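Local coordinates for LRR receptor-like serine/threonine-protein kinase RGI3 (Arabidopsis thaliana, PDB 5HZ0) that acts through this extracellular leucine-rich repeat domain as a receptor of RGF peptide hormones, which maintain the root stem cell niche, at residues 95-100 against 117-122; 65-70 against 89-94. The protein carries 5 engineered substitutions. All blocks are in the same frame, centred on the assembly; numbering follows the deposited sequence.

Both contacts join neighbouring coils of one leucine-rich repeat solenoid, and their centres lie about 12 Å apart. Residues 89-94 run straight into 95-100, so one predicted repeat takes part in both: contact 2 joins it to the repeat before, contact 1 to the repeat after. Each is partly buried: most leucines face inward, exposed Lys120, Glu98 and Asp70 are charged, and polar Asn95 and Asn119 are buried too. Contact 2 includes true parallel strands and has the more regular backbone bonding. Contact 1 lies in the loops that follow, where an asparagine side chain joins weaker backbone bonds. They meet at Phe117, whose ring packs on Asn93 and whose carbonyl probably bonds to the Thr94 nitrogen.

Contact 1 of 2, residues 95-100 against 117-122; sequences NNLEGH and FDNKLS
Asn95 N meets two oxygens across the contact: the backbone O of Asp118 at 3.3 Å and the side-chain OD1 of Asn119 at 2.9 Å. The second bond is weak, with 127° at the hydrogen. This is the asparagine-leucine-glycine part of the plant leucine-rich repeat, stacked on its copy one coil later. Leu97 lies alongside Asn119, pointing the same way, and its CD1 is 4.0 Å from Asn119 ND2. CG of Asn119 is anti to its own carbonyl carbon (chi1 -84°), which brings the amide back to Asn95. Further along, Leu97 O accepts a weak bond from Lys120 N. CD2 of Leu121 packs against Leu97 CB at 3.9 Å, the apolar side of the contact. On the outer side, Lys120 and Asn96 run side by side, and Lys120 CD is 3.7 Å from Asn96 OD1. Gly99 O takes a bond from Ser122 N at 2.9 Å, from above the carbonyl plane. Beside that bond, His100 CA lies 3.5 Å from Ser122 O in a CA-H...O contact. The same oxygen lies above one face of the histidine ring, offset toward its rim.

The next shell holds both asparagine amides. Asn95 ND2 bonds to Leu92 O, and Asn119 ND2 makes weak bonds to Leu92 O and Leu116 O. Replacing Asn119 with an alanine would probably leave Asn95 N with Asp118 O alone in this contact and cost the two leucine carbonyls a donor. At the other end lies part of the peptide recognition motif. Phe117 packs on a modified peptide side chain and makes a cation-pi contact with Arg139. Asp118 OD1 bonds to the backbone of the bound peptide.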
# COMPACT_ATOMS: atom_id res chain seq x y z
N ASN A 95 6.46 -22.83 18.24
CA ASN A 95 6.18 -24.26 18.25
C ASN A 95 4.74 -24.45 17.77
O ASN A 95 4.11 -23.53 17.25
CB ASN A 95 6.32 -24.83 19.66
CG ASN A 95 7.76 -25.03 20.09
OD1 ASN A 95 8.54 -25.67 19.40
ND2 ASN A 95 8.12 -24.48 21.24
N ASN A 96 4.22 -25.67 17.90
CA ASN A 96 2.80 -25.92 17.63
C ASN A 96 1.81 -26.02 18.79
O ASN A 96 0.66 -26.42 18.61
CB ASN A 96 2.63 -27.03 16.62
CG ASN A 96 3.00 -26.56 15.25
OD1 ASN A 96 2.37 -25.66 14.72
ND2 ASN A 96 4.07 -27.13 14.69
N LEU A 97 2.28 -25.69 19.98
CA LEU A 97 1.54 -25.89 21.22
C LEU A 97 0.11 -25.37 21.19
O LEU A 97 -0.16 -24.29 20.68
CB LEU A 97 2.30 -25.25 22.37
CG LEU A 97 3.67 -25.91 22.52
CD1 LEU A 97 4.67 -24.99 23.22
CD2 LEU A 97 3.49 -27.22 23.27
N GLU A 98 -0.80 -26.15 21.75
CA GLU A 98 -2.19 -25.74 21.84
C GLU A 98 -2.72 -25.83 23.25
O GLU A 98 -2.02 -26.24 24.17
CB GLU A 98 -3.06 -26.54 20.88
CG GLU A 98 -2.68 -28.00 20.79
CD GLU A 98 -3.74 -28.82 20.08
OE1 GLU A 98 -3.43 -29.97 19.68
OE2 GLU A 98 -4.89 -28.34 19.92
N GLY A 99 -3.98 -25.43 23.43
CA GLY A 99 -4.58 -25.42 24.75
C GLY A 99 -4.49 -24.09 25.47
O GLY A 99 -4.06 -23.08 24.92
N HIS A 100 -4.96 -24.10 26.71
CA HIS A 100 -4.91 -22.93 27.58
C HIS A 100 -3.55 -22.77 28.24
O HIS A 100 -2.78 -23.72 28.38
CB HIS A 100 -5.98 -23.02 28.66
CG HIS A 100 -7.38 -22.90 28.15
ND1 HIS A 100 -8.27 -21.95 28.61
CD2 HIS A 100 -8.05 -23.61 27.21
CE1 HIS A 100 -9.41 -22.08 27.98
NE2 HIS A 100 -9.31 -23.08 27.12
N PHE A 117 5.10 -16.88 22.52
CA PHE A 117 4.66 -16.33 21.25
C PHE A 117 4.83 -17.28 20.05
O PHE A 117 5.57 -18.26 20.13
CB PHE A 117 5.33 -14.97 20.97
CG PHE A 117 6.81 -15.05 20.72
CD1 PHE A 117 7.31 -15.26 19.44
CD2 PHE A 117 7.72 -14.88 21.75
CE1 PHE A 117 8.67 -15.32 19.20
CE2 PHE A 117 9.09 -14.94 21.52
CZ PHE A 117 9.56 -15.15 20.24
N ASP A 118 4.11 -17.00 18.97
CA ASP A 118 4.14 -17.84 17.76
C ASP A 118 3.78 -19.31 18.02
O ASP A 118 4.55 -20.23 17.72
CB ASP A 118 5.48 -17.72 17.02
CG ASP A 118 5.63 -16.40 16.28
OD1 ASP A 118 4.61 -15.83 15.85
OD2 ASP A 118 6.77 -15.92 16.13
N ASN A 119 2.61 -19.53 18.61
CA ASN A 119 2.12 -20.88 18.84
C ASN A 119 0.70 -21.04 18.34
O ASN A 119 0.18 -20.19 17.62
CB ASN A 119 2.23 -21.25 20.31
CG ASN A 119 3.59 -21.74 20.69
OD1 ASN A 119 4.19 -22.53 19.96
ND2 ASN A 119 4.11 -21.27 21.82
N LYS A 120 0.10 -22.17 18.66
CA LYS A 120 -1.32 -22.41 18.45
C LYS A 120 -2.22 -22.24 19.68
O LYS A 120 -3.34 -22.74 19.69
CB LYS A 120 -1.57 -23.73 17.73
CG LYS A 120 -1.23 -23.65 16.26
CD LYS A 120 -1.14 -25.05 15.69
CE LYS A 120 -1.78 -25.14 14.32
NZ LYS A 120 -1.81 -26.57 13.88
N LEU A 121 -1.69 -21.64 20.75
CA LEU A 121 -2.41 -21.51 22.03
C LEU A 121 -3.79 -20.84 21.94
O LEU A 121 -4.02 -19.98 21.09
CB LEU A 121 -1.57 -20.75 23.06
CG LEU A 121 -0.17 -21.26 23.37
CD1 LEU A 121 0.52 -20.33 24.37
CD2 LEU A 121 -0.21 -22.70 23.90
N SER A 122 -4.70 -21.26 22.82
CA SER A 122 -6.05 -20.71 22.85
C SER A 122 -6.47 -20.39 24.29
O SER A 122 -5.66 -20.47 25.21
CB SER A 122 -7.05 -21.69 22.21
OG SER A 122 -6.79 -23.04 22.59

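Contact 2 of 2, residues 65-70 against 89-94; sequences LLDLSD and TLSLNT
Leu66 and Leu90 lie side by side in a parallel strand pairing between successive leucine-rich repeats, near the N-terminal end of the solenoid. The axes of strands 65-67 and 89-91 approach to 4.7 Å and lie only 6° from parallel. Leu66 uses both of its backbone polar atoms here. Leu66 N bonds to Thr89 O at 3.0 Å, and Leu66 O accepts from Ser91 N at 2.8 Å. Past the strands the pairing goes on into the loops: Leu68 N bonds to Ser91 O, and Asp70 N to Asn93 O at 3.0 Å, in the carbonyl plane.

The two faces differ. Leu66 and Leu90 turn inward. With CG anti to the backbone N in both (chi1 179° and 174°), on strands paired in register, the side chains run alongside each other and CD2 of Leu66 meets CD1 of Leu90 at 3.8 Å. In the loops, Leu92 CD2 reaches Leu68 CB, adding to the same buried layer. Leu65, Asp67, Thr89 and Ser91 turn to the other face, where Leu65 CG packs against Thr89 CB and CG2.

Asp67 OD1 shapes the turn after its strand. Asp67 OD1 accepts from Ser69 N at 2.9 Å, above the carboxylate plane, which makes an Asx turn. The syn lone pair of Asp67 OD1 takes Ser69 OG at 2.7 Å. Asp70 OD2 bonds to Ser46 OG of the preceding coil. Thr94 packs on an acidic side chain of the bound peptide. Leucines turned inward at alternate positions, repeated 24 residues later in the next coil, are characteristic of the LxxLxL strand segment of leucine-rich repeats.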
# COMPACT_ATOMS: atom_id res chain seq x y z
N LEU A 65 16.37 -22.27 33.86
CA LEU A 65 16.03 -22.02 32.47
C LEU A 65 15.47 -23.28 31.80
O LEU A 65 16.01 -24.37 31.94
CB LEU A 65 17.25 -21.51 31.69
CG LEU A 65 16.99 -20.99 30.27
CD1 LEU A 65 17.90 -19.81 29.95
CD2 LEU A 65 17.18 -22.10 29.22
N LEU A 66 14.36 -23.13 31.08
CA LEU A 66 13.90 -24.14 30.13
C LEU A 66 13.61 -23.45 28.81
O LEU A 66 12.71 -22.61 28.73
CB LEU A 66 12.63 -24.85 30.66
CG LEU A 66 11.97 -25.94 29.79
CD1 LEU A 66 12.85 -27.18 29.65
CD2 LEU A 66 10.59 -26.32 30.34
N ASP A 67 14.38 -23.75 27.77
CA ASP A 67 14.09 -23.20 26.45
C ASP A 67 13.88 -24.32 25.45
O ASP A 67 14.83 -25.00 25.05
CB ASP A 67 15.20 -22.25 25.99
CG ASP A 67 15.03 -21.82 24.54
OD1 ASP A 67 13.89 -21.72 24.07
OD2 ASP A 67 16.05 -21.57 23.87
N LEU A 68 12.63 -24.52 25.07
CA LEU A 68 12.24 -25.48 24.04
C LEU A 68 11.89 -24.84 22.70
O LEU A 68 11.36 -25.49 21.80
CB LEU A 68 11.16 -26.42 24.56
CG LEU A 68 11.75 -27.27 25.70
CD1 LEU A 68 10.66 -28.07 26.42
CD2 LEU A 68 12.83 -28.21 25.18
N SER A 69 12.15 -23.54 22.60
CA SER A 69 11.69 -22.72 21.48
C SER A 69 12.24 -23.12 20.11
O SER A 69 13.27 -23.80 20.00
CB SER A 69 12.00 -21.25 21.71
OG SER A 69 13.39 -21.01 21.55
N ASP A 70 11.52 -22.69 19.08
CA ASP A 70 11.89 -22.93 17.68
C ASP A 70 11.95 -24.41 17.31
O ASP A 70 12.87 -24.87 16.64
CB ASP A 70 13.21 -22.24 17.33
CG ASP A 70 13.38 -22.05 15.83
OD1 ASP A 70 12.35 -22.09 15.11
OD2 ASP A 70 14.54 -21.86 15.38
N THR A 89 13.23 -18.60 33.67
CA THR A 89 13.03 -18.43 32.25
C THR A 89 12.29 -19.64 31.73
O THR A 89 12.68 -20.78 32.00
CB THR A 89 14.34 -18.31 31.46
OG1 THR A 89 15.00 -17.11 31.81
CG2 THR A 89 14.06 -18.29 29.95
N LEU A 90 11.20 -19.38 31.02
CA LEU A 90 10.52 -20.43 30.29
C LEU A 90 10.37 -19.91 28.87
O LEU A 90 9.61 -18.96 28.65
CB LEU A 90 9.15 -20.68 30.94
CG LEU A 90 8.15 -21.65 30.28
CD1 LEU A 90 8.72 -23.06 30.23
CD2 LEU A 90 6.82 -21.63 31.02
N SER A 91 11.08 -20.50 27.91
CA SER A 91 10.84 -20.17 26.50
C SER A 91 10.21 -21.34 25.74
O SER A 91 10.87 -22.32 25.42
CB SER A 91 12.14 -19.77 25.80
OG SER A 91 12.83 -18.79 26.52
N LEU A 92 8.92 -21.22 25.48
CA LEU A 92 8.20 -22.18 24.62
C LEU A 92 7.85 -21.69 23.20
O LEU A 92 7.23 -22.42 22.43
CB LEU A 92 6.97 -22.72 25.34
CG LEU A 92 7.36 -23.44 26.64
CD1 LEU A 92 6.14 -23.93 27.39
CD2 LEU A 92 8.32 -24.58 26.35
N ASN A 93 8.27 -20.48 22.86
CA ASN A 93 7.85 -19.82 21.63
C ASN A 93 8.24 -20.52 20.33
O ASN A 93 9.16 -21.33 20.29
CB ASN A 93 8.40 -18.39 21.61
CG ASN A 93 9.92 -18.36 21.61
OD1 ASN A 93 10.55 -18.56 22.65
ND2 ASN A 93 10.52 -18.12 20.46
N THR A 94 7.50 -20.20 19.26
CA THR A 94 7.71 -20.77 17.93
C THR A 94 7.64 -22.30 17.92
O THR A 94 8.62 -22.97 17.60
CB THR A 94 9.04 -20.34 17.32
OG1 THR A 94 9.45 -19.08 17.87
CG2 THR A 94 8.94 -20.26 15.80